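Local coordinates for protein O-methyltransferase (Saccharopolyspora spinosa, PDB 4CE0) that probably transfers a methyl group from S-adenosyl-L-methionine to the 4'-hydroxyl of the rhamnose of spinosyn, in a magnesium-dependent step of antibiotic biosynthesis, at residues His65-Val70 / Arg94-Ala99. Sequence-based numbering, arbitrary orientation.
Sequences HCVEAV and RAVLQA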
# COMPACT_ATOMS: atom_id res chain seq x y z
N HIS A 65 -5.88 -17.06 1.49
CA HIS A 65 -6.02 -18.35 2.19
C HIS A 65 -5.70 -19.49 1.24
O HIS A 65 -4.90 -20.38 1.56
CB HIS A 65 -7.46 -18.53 2.71
CG HIS A 65 -7.75 -19.89 3.29
ND1 HIS A 65 -8.18 -20.95 2.51
CD2 HIS A 65 -7.66 -20.35 4.55
CE1 HIS A 65 -8.33 -22.01 3.28
NE2 HIS A 65 -8.04 -21.68 4.53
N CYS A 66 -6.29 -19.44 0.04
CA CYS A 66 -6.05 -20.49 -0.96
C CYS A 66 -4.59 -20.56 -1.47
O CYS A 66 -3.99 -21.62 -1.57
CB CYS A 66 -6.99 -20.33 -2.16
SG CYS A 66 -8.76 -20.55 -1.74
N VAL A 67 -4.03 -19.42 -1.83
CA VAL A 67 -2.68 -19.37 -2.33
C VAL A 67 -1.75 -19.85 -1.22
O VAL A 67 -0.83 -20.62 -1.49
CB VAL A 67 -2.29 -17.92 -2.76
CG1 VAL A 67 -0.77 -17.80 -3.07
CG2 VAL A 67 -3.18 -17.46 -3.93
N GLU A 68 -1.99 -19.41 0.03
CA GLU A 68 -1.09 -19.78 1.15
C GLU A 68 -1.14 -21.27 1.44
O GLU A 68 -0.12 -21.87 1.80
CB GLU A 68 -1.39 -18.97 2.43
CG GLU A 68 -0.76 -17.55 2.38
CD GLU A 68 -1.05 -16.69 3.59
OE1 GLU A 68 -1.58 -17.23 4.57
OE2 GLU A 68 -0.72 -15.48 3.57
N ALA A 69 -2.31 -21.87 1.25
CA ALA A 69 -2.52 -23.29 1.55
C ALA A 69 -1.80 -24.13 0.53
O ALA A 69 -1.14 -25.14 0.87
CB ALA A 69 -4.02 -23.62 1.57
N VAL A 70 -1.93 -23.73 -0.72
CA VAL A 70 -1.23 -24.39 -1.82
C VAL A 70 0.29 -24.36 -1.64
O VAL A 70 0.99 -25.34 -1.94
CB VAL A 70 -1.62 -23.71 -3.14
CG1 VAL A 70 -0.49 -23.66 -4.11
CG2 VAL A 70 -2.89 -24.37 -3.75
N ARG A 94 0.41 -12.52 -7.37
CA ARG A 94 1.84 -12.34 -7.62
C ARG A 94 2.52 -11.81 -6.36
O ARG A 94 3.67 -12.17 -6.04
CB ARG A 94 2.08 -11.39 -8.79
CG ARG A 94 3.57 -10.98 -9.02
CD ARG A 94 4.48 -12.10 -9.45
NE ARG A 94 5.91 -11.75 -9.40
CZ ARG A 94 6.72 -12.02 -8.37
NH1 ARG A 94 6.27 -12.60 -7.26
NH2 ARG A 94 8.00 -11.69 -8.44
N ALA A 95 1.79 -11.00 -5.61
CA ALA A 95 2.38 -10.41 -4.39
C ALA A 95 2.51 -11.47 -3.29
O ALA A 95 3.47 -11.44 -2.51
CB ALA A 95 1.58 -9.24 -3.93
N VAL A 96 1.58 -12.41 -3.22
CA VAL A 96 1.72 -13.47 -2.23
C VAL A 96 3.01 -14.29 -2.49
O VAL A 96 3.80 -14.53 -1.57
CB VAL A 96 0.51 -14.37 -2.16
CG1 VAL A 96 0.71 -15.39 -1.06
CG2 VAL A 96 -0.76 -13.55 -1.90
N LEU A 97 3.20 -14.72 -3.75
CA LEU A 97 4.46 -15.37 -4.15
C LEU A 97 5.69 -14.56 -3.74
O LEU A 97 6.67 -15.11 -3.25
CB LEU A 97 4.51 -15.59 -5.67
CG LEU A 97 3.43 -16.48 -6.29
CD1 LEU A 97 3.67 -16.60 -7.79
CD2 LEU A 97 3.42 -17.83 -5.61
N GLN A 98 5.66 -13.26 -4.02
CA GLN A 98 6.72 -12.37 -3.56
C GLN A 98 6.85 -12.42 -2.05
O GLN A 98 7.96 -12.43 -1.54
CB GLN A 98 6.41 -10.92 -4.00
CG GLN A 98 7.50 -9.92 -3.67
CD GLN A 98 8.78 -10.21 -4.42
OE1 GLN A 98 9.88 -10.11 -3.87
NE2 GLN A 98 8.64 -10.57 -5.69
N ALA A 99 5.74 -12.42 -1.31
CA ALA A 99 5.85 -12.38 0.17
C ALA A 99 6.49 -13.66 0.68
O ALA A 99 7.15 -13.67 1.72
CB ALA A 99 4.50 -12.21 0.81
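The first torsions of Val-67 (chi1 170°) and Val-96 (chi1 -177°) each set CG1 anti to the backbone N and beside the carbonyl carbon, and with both side chains leaving the backbone pointed at the opposing helix the two CG1 methyls meet tip to tip. They are 3.5 Å apart, CG1 to CG1, which is tight for two carbons; Val-67 CG1 also lies 3.8 Å from Val-96 CB, so this one methyl faces both the end and the root of its partner. The branched side chains are short, and the helices come close here: the CA atoms of Val-67 and Val-96 are 7.4 Å apart. Beside the pair, the aliphatic stem of Glu-68 flanks Val-96, its CG 4.3 Å from Val-96 CG1, while OE2 of its carboxylate is hydrogen-bonded to Gln-64 of its own helix. The example illustrates how neighbouring helices of a Rossmann-like methyltransferase pack side by side on the sheet. Helices 56-73 and 88-100 bracket strand 78-82 in the sequence, and Phe-79 of that strand touches Val-67 and Leu-97, one from each helix, tying the pair to the sheet; Leu-9 of helix 6-16 meets Glu-68 and Ala-99. The Val-67 side chain lies about 13 Å from the bound S-adenosyl-L-homocysteine. With methyl touching methyl and the carboxylate engaged within its own helix, the two segments are joined by dispersion and the exclusion of water.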